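Local coordinates for esterase YbfF (Escherichia coli, PDB 3BF7), which is an alpha/beta hydrolase with a helical cap that probably acts as an esterase or thioesterase, at residues 108-113 with 249-254; 195-200 with 223-228. The protein carries 1 engineered substitution. All coordinates share one frame; numbering follows the deposited sequence.

Contact 1: 108-113 with 249-254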
loop_
_atom_site.group_PDB
_atom_site.type_symbol
_atom_site.label_atom_id
_atom_site.label_comp_id
_atom_site.label_asym_id
_atom_site.label_seq_id
_atom_site.Cartn_x
_atom_site.Cartn_y
_atom_site.Cartn_z
ATOM N N LYS A 108 -5.377 -12.467 8.736
ATOM C CA LYS A 108 -6.358 -11.934 7.800
ATOM C C LYS A 108 -5.666 -11.021 6.788
ATOM O O LYS A 108 -4.521 -10.603 6.997
ATOM C CB LYS A 108 -7.467 -11.200 8.552
ATOM C CG LYS A 108 -8.297 -12.149 9.407
ATOM C CD LYS A 108 -9.603 -11.528 9.858
ATOM C CE LYS A 108 -10.466 -12.556 10.570
ATOM N NZ LYS A 108 -11.815 -12.020 10.887
ATOM N N LEU A 109 -6.362 -10.719 5.694
ATOM C CA LEU A 109 -5.794 -9.910 4.625
ATOM C C LEU A 109 -6.787 -8.925 4.031
ATOM O O LEU A 109 -7.915 -9.291 3.704
ATOM C CB LEU A 109 -5.270 -10.839 3.519
ATOM C CG LEU A 109 -4.603 -10.250 2.270
ATOM C CD1 LEU A 109 -3.782 -11.334 1.596
ATOM C CD2 LEU A 109 -5.638 -9.690 1.305
ATOM N N VAL A 110 -6.351 -7.677 3.888
ATOM C CA VAL A 110 -7.170 -6.625 3.297
ATOM C C VAL A 110 -6.357 -5.952 2.197
ATOM O O VAL A 110 -5.233 -5.505 2.436
ATOM C CB VAL A 110 -7.564 -5.550 4.334
ATOM C CG1 VAL A 110 -8.442 -4.491 3.681
ATOM C CG2 VAL A 110 -8.296 -6.193 5.501
ATOM N N ALA A 111 -6.927 -5.888 0.998
ATOM C CA ALA A 111 -6.275 -5.264 -0.148
ATOM C C ALA A 111 -7.151 -4.093 -0.574
ATOM O O ALA A 111 -8.292 -4.285 -1.000
ATOM C CB ALA A 111 -6.135 -6.268 -1.283
ATOM N N ILE A 112 -6.610 -2.884 -0.460
ATOM C CA ILE A 112 -7.346 -1.669 -0.792
ATOM C C ILE A 112 -7.074 -1.207 -2.222
ATOM O O ILE A 112 -5.923 -0.977 -2.610
ATOM C CB ILE A 112 -7.006 -0.534 0.208
ATOM C CG1 ILE A 112 -7.237 -1.025 1.644
ATOM C CG2 ILE A 112 -7.877 0.684 -0.068
ATOM C CD1 ILE A 112 -6.843 -0.028 2.719
ATOM N N ASP A 113 -8.165 -1.082 -2.978
ATOM C CA ASP A 113 -8.200 -0.691 -4.388
ATOM C C ASP A 113 -7.058 -1.238 -5.226
ATOM O O ASP A 113 -6.255 -0.495 -5.801
ATOM C CB ASP A 113 -8.291 0.825 -4.561
ATOM C CG ASP A 113 -8.942 1.199 -5.880
ATOM O OD1 ASP A 113 -8.359 1.997 -6.641
ATOM O OD2 ASP A 113 -10.044 0.673 -6.157
ATOM N N ARG A 249 -13.403 -3.639 9.883
ATOM C CA ARG A 249 -13.838 -4.228 11.139
ATOM C C ARG A 249 -14.911 -5.301 10.980
ATOM O O ARG A 249 -14.936 -6.264 11.742
ATOM C CB ARG A 249 -14.273 -3.133 12.116
ATOM C CG ARG A 249 -13.069 -2.387 12.696
ATOM C CD ARG A 249 -13.462 -1.411 13.784
ATOM N NE ARG A 249 -12.304 -0.799 14.438
ATOM C CZ ARG A 249 -11.475 -1.435 15.262
ATOM N NH1 ARG A 249 -11.657 -2.718 15.543
ATOM N NH2 ARG A 249 -10.471 -0.777 15.827
ATOM N N ARG A 250 -15.789 -5.153 9.995
ATOM C CA ARG A 250 -16.809 -6.171 9.771
ATOM C C ARG A 250 -16.090 -7.482 9.433
ATOM O O ARG A 250 -16.448 -8.554 9.921
ATOM C CB ARG A 250 -17.723 -5.769 8.612
ATOM C CG ARG A 250 -18.713 -6.852 8.220
ATOM C CD ARG A 250 -19.532 -6.452 7.008
ATOM N NE ARG A 250 -20.231 -7.595 6.426
ATOM C CZ ARG A 250 -20.920 -7.554 5.290
ATOM N NH1 ARG A 250 -21.008 -6.422 4.603
ATOM N NH2 ARG A 250 -21.516 -8.647 4.834
ATOM N N TYR A 251 -15.062 -7.380 8.595
ATOM C CA TYR A 251 -14.271 -8.529 8.175
ATOM C C TYR A 251 -13.456 -9.106 9.337
ATOM O O TYR A 251 -13.434 -10.321 9.539
ATOM C CB TYR A 251 -13.352 -8.101 7.023
ATOM C CG TYR A 251 -12.244 -9.065 6.660
ATOM C CD1 TYR A 251 -12.521 -10.335 6.154
ATOM C CD2 TYR A 251 -10.911 -8.688 6.791
ATOM C CE1 TYR A 251 -11.488 -11.206 5.785
ATOM C CE2 TYR A 251 -9.877 -9.543 6.426
ATOM C CZ TYR A 251 -10.167 -10.797 5.927
ATOM O OH TYR A 251 -9.130 -11.631 5.579
ATOM N N LEU A 252 -12.798 -8.242 10.105
ATOM C CA LEU A 252 -11.992 -8.699 11.237
ATOM C C LEU A 252 -12.830 -9.386 12.314
ATOM O O LEU A 252 -12.366 -10.328 12.958
ATOM C CB LEU A 252 -11.219 -7.530 11.853
ATOM C CG LEU A 252 -10.183 -6.826 10.972
ATOM C CD1 LEU A 252 -9.508 -5.729 11.785
ATOM C CD2 LEU A 252 -9.150 -7.828 10.463
ATOM N N ASN A 253 -14.054 -8.912 12.524
ATOM C CA ASN A 253 -14.931 -9.518 13.524
ATOM C C ASN A 253 -15.507 -10.844 13.010
ATOM O O ASN A 253 -15.936 -11.685 13.800
ATOM C CB ASN A 253 -16.092 -8.576 13.887
ATOM C CG ASN A 253 -15.629 -7.266 14.509
ATOM O OD1 ASN A 253 -14.647 -7.221 15.248
ATOM N ND2 ASN A 253 -16.361 -6.194 14.230
ATOM N N ASP A 254 -15.506 -11.006 11.684
ATOM C CA ASP A 254 -16.019 -12.186 10.973
ATOM C C ASP A 254 -17.199 -12.891 11.635
ATOM O O ASP A 254 -17.186 -14.103 11.815
ATOM C CB ASP A 254 -14.884 -13.204 10.693
ATOM C CG ASP A 254 -14.307 -13.824 11.961
ATOM O OD1 ASP A 254 -15.086 -14.341 12.778
ATOM O OD2 ASP A 254 -13.077 -13.814 12.137
#

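Contact 2: 195-200 with 223-228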
loop_
_atom_site.group_PDB
_atom_site.type_symbol
_atom_site.label_atom_id
_atom_site.label_comp_id
_atom_site.label_asym_id
_atom_site.label_seq_id
_atom_site.Cartn_x
_atom_site.Cartn_y
_atom_site.Cartn_z
ATOM N N ASP A 195 -6.710 -20.207 0.004
ATOM C CA ASP A 195 -8.032 -20.644 0.443
ATOM C C ASP A 195 -8.465 -20.135 1.811
ATOM O O ASP A 195 -8.737 -20.918 2.725
ATOM C CB ASP A 195 -8.112 -22.174 0.405
ATOM C CG ASP A 195 -8.026 -22.724 -1.006
ATOM O OD1 ASP A 195 -8.798 -22.264 -1.869
ATOM O OD2 ASP A 195 -7.193 -23.621 -1.255
ATOM N N HIS A 196 -8.538 -18.813 1.931
ATOM C CA HIS A 196 -8.949 -18.156 3.166
ATOM C C HIS A 196 -9.686 -16.873 2.813
ATOM O O HIS A 196 -9.418 -16.262 1.778
ATOM C CB HIS A 196 -7.734 -17.801 4.025
ATOM C CG HIS A 196 -6.906 -18.982 4.422
ATOM N ND1 HIS A 196 -5.823 -19.419 3.690
ATOM C CD2 HIS A 196 -7.021 -19.834 5.469
ATOM C CE1 HIS A 196 -5.306 -20.488 4.270
ATOM N NE2 HIS A 196 -6.013 -20.760 5.350
ATOM N N PRO A 197 -10.627 -16.445 3.668
ATOM C CA PRO A 197 -11.369 -15.212 3.385
ATOM C C PRO A 197 -10.412 -14.030 3.267
ATOM O O PRO A 197 -9.529 -13.859 4.106
ATOM C CB PRO A 197 -12.292 -15.078 4.594
ATOM C CG PRO A 197 -12.502 -16.500 5.027
ATOM C CD PRO A 197 -11.121 -17.088 4.896
ATOM N N ALA A 198 -10.586 -13.233 2.220
ATOM C CA ALA A 198 -9.748 -12.061 1.984
ATOM C C ALA A 198 -10.657 -10.900 1.619
ATOM O O ALA A 198 -11.584 -11.070 0.833
ATOM C CB ALA A 198 -8.772 -12.336 0.850
ATOM N N LEU A 199 -10.390 -9.724 2.178
ATOM C CA LEU A 199 -11.213 -8.556 1.898
ATOM C C LEU A 199 -10.577 -7.612 0.892
ATOM O O LEU A 199 -9.418 -7.219 1.041
ATOM C CB LEU A 199 -11.497 -7.776 3.190
ATOM C CG LEU A 199 -12.324 -6.492 3.030
ATOM C CD1 LEU A 199 -13.738 -6.844 2.586
ATOM C CD2 LEU A 199 -12.353 -5.723 4.347
ATOM N N PHE A 200 -11.342 -7.269 -0.138
ATOM C CA PHE A 200 -10.909 -6.322 -1.154
ATOM C C PHE A 200 -11.821 -5.112 -1.014
ATOM O O PHE A 200 -13.042 -5.258 -0.926
ATOM C CB PHE A 200 -11.032 -6.921 -2.553
ATOM C CG PHE A 200 -10.005 -7.969 -2.835
ATOM C CD1 PHE A 200 -10.110 -9.232 -2.261
ATOM C CD2 PHE A 200 -8.882 -7.668 -3.599
ATOM C CE1 PHE A 200 -9.106 -10.181 -2.438
ATOM C CE2 PHE A 200 -7.871 -8.610 -3.780
ATOM C CZ PHE A 200 -7.984 -9.867 -3.198
ATOM N N GLN A 223 -11.900 -17.080 -2.037
ATOM C CA GLN A 223 -12.825 -16.591 -1.021
ATOM C C GLN A 223 -12.763 -15.077 -0.838
ATOM O O GLN A 223 -12.996 -14.555 0.255
ATOM C CB GLN A 223 -12.572 -17.302 0.312
ATOM C CG GLN A 223 -12.838 -18.801 0.248
ATOM C CD GLN A 223 -12.521 -19.512 1.547
ATOM O OE1 GLN A 223 -11.836 -20.534 1.552
ATOM N NE2 GLN A 223 -13.021 -18.980 2.653
ATOM N N ALA A 224 -12.453 -14.373 -1.919
ATOM C CA ALA A 224 -12.394 -12.922 -1.884
ATOM C C ALA A 224 -13.787 -12.353 -1.635
ATOM O O ALA A 224 -14.786 -12.866 -2.148
ATOM C CB ALA A 224 -11.863 -12.392 -3.205
ATOM N N ARG A 225 -13.837 -11.295 -0.834
ATOM C CA ARG A 225 -15.073 -10.589 -0.534
ATOM C C ARG A 225 -14.784 -9.148 -0.937
ATOM O O ARG A 225 -13.781 -8.574 -0.512
ATOM C CB ARG A 225 -15.388 -10.661 0.961
ATOM C CG ARG A 225 -15.491 -12.077 1.502
ATOM C CD ARG A 225 -15.663 -12.087 3.012
ATOM N NE ARG A 225 -15.724 -13.447 3.539
ATOM C CZ ARG A 225 -15.833 -13.745 4.830
ATOM N NH1 ARG A 225 -15.893 -12.777 5.733
ATOM N NH2 ARG A 225 -15.883 -15.014 5.218
ATOM N N ALA A 226 -15.639 -8.570 -1.769
ATOM C CA ALA A 226 -15.425 -7.200 -2.208
ATOM C C ALA A 226 -16.429 -6.247 -1.580
ATOM O O ALA A 226 -17.626 -6.532 -1.518
ATOM C CB ALA A 226 -15.507 -7.119 -3.726
ATOM N N HIS A 227 -15.926 -5.120 -1.096
ATOM C CA HIS A 227 -16.766 -4.102 -0.491
ATOM C C HIS A 227 -16.420 -2.793 -1.186
ATOM O O HIS A 227 -15.459 -2.117 -0.816
ATOM C CB HIS A 227 -16.478 -3.989 1.003
ATOM C CG HIS A 227 -17.434 -3.100 1.730
ATOM N ND1 HIS A 227 -17.700 -1.806 1.334
ATOM C CD2 HIS A 227 -18.209 -3.326 2.818
ATOM C CE1 HIS A 227 -18.597 -1.277 2.142
ATOM N NE2 HIS A 227 -18.923 -2.177 3.051
ATOM N N VAL A 228 -17.197 -2.453 -2.206
ATOM C CA VAL A 228 -16.962 -1.238 -2.966
ATOM C C VAL A 228 -17.435 0.001 -2.222
ATOM O O VAL A 228 -18.558 0.047 -1.717
ATOM C CB VAL A 228 -17.668 -1.306 -4.333
ATOM C CG1 VAL A 228 -17.431 -0.021 -5.107
ATOM C CG2 VAL A 228 -17.156 -2.502 -5.121
HETATM O O HOH W 1 -9.346 -16.169 -0.979
#

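Contact 1: 108-113 with 249-254
Lys108 reaches from an inner strand of the sheet past Tyr251 to Asp254 at the end of the C-terminal helix, a compact example of a lysine meeting helix-terminal carbonyls. Its CB sits 3.4 Å from Tyr251 OH, beside the hydroxyl corner of the ring. With CG anti to the carbonyl carbon (chi1 -66°) and the chain extended beyond it, the methylenes then run back over the tyrosine, opposite in direction to its side chain. CG passes near CZ and OH; CD lies over one ring face, offset toward the rim, in a CH-pi contact 4.2 Å from the centroid, while also touching Leu252 CD2 at 3.8 Å. CE leads on to NZ, which is gripped by three acceptors. Tyr251 O, 2.7 Å from NZ, takes it on a lone pair in the carbonyl plane, whereas Leu252 O receives NZ from above its plane. Asp254 OD2 adds a short salt bridge to NZ, 2.5 Å long and made on the anti side of the carboxylate. A methionine in place of Lys108 would probably leave Asp254 without its cationic mate and strip both carbonyls of this donor. Back at the hydroxyl end, Leu109 N donates in the ring plane to Tyr251 OH at 2.9 Å, almost straight at 175°, and OH also bonds Pro197 O; Val110 CG2 packs against CE2. The last helical turn, 249-253, runs nearly antiparallel to strand residues 108-112 (162°), its Tyr251 set against strand 198-201 and Leu252 against Thr84 of strand 83-88, while Leu109 turns away, against helix 90-101.

Contact 2: 195-200 with 223-228
Arg225 swings CG anti to its carbonyl carbon (chi1 -57°) and stays extended as far as NE, which carries the guanidinium alongside Pro197, the two side chains pointing the same way. Pro197 CB lies over one guanidinium face, 3.6 Å from Arg225 NH2 and offset toward the rim. Phe200 points to the opposite face of the sheet, and there, with CG likewise anti to the carbonyl carbon (chi1 -72°), its CE1 meets Ala224 CB at 3.6 Å; Arg225 O lies near the plane of that ring, at its edge. Between these flanks the backbones pair in parallel, Ala198 with Ala224, Leu199 with Arg225 and Phe200 with Ala226. Arg225 is held at both ends of its backbone: its N donates to Ala198 O at 2.8 Å, and its O accepts from Phe200 N, also at 2.8 Å. His227 N then bonds Phe200 O at 2.9 Å, whereas the first rung, Ala198 N to Gln223 O, is weak. This is the last beta-alpha-beta crossover of the alpha/beta hydrolase sheet, with strand 224-226 at its margin. The connecting helix 214-220 packs through Leu217 on the Phe200 and Ala224 face, while Tyr251 of helix 241-253 packs on Leu199 across the sheet. Leu199 CD1 also approaches Arg225 O at 3.5 Å. Just before the strands, a water donates to His196 O and accepts from Gln223 N, 2.9 Å away, bridging the two backbones.

In the fold
From the N terminus, the chain lays down the first sheet strands before reaching 108-113, the opening half of contact 1. It leaves the sheet for the run of helices between 125 and 186, probably the helical cap, and returns at 195-200. One helix later, 223-228 closes contact 2, a short loop lying wholly within the much longer one that contact 1 completes at 249-254. The two meet where strand 198-201 bonds to its neighbour 106-112 (Ala111 N to Leu199 O). Contact 1 ties the C-terminal helix to the start of 108-113, and contact 2 adds the edge strand; at the far end of 108-113 lies Asp113, which with Ser89 and His234 has geometry consistent with a catalytic triad.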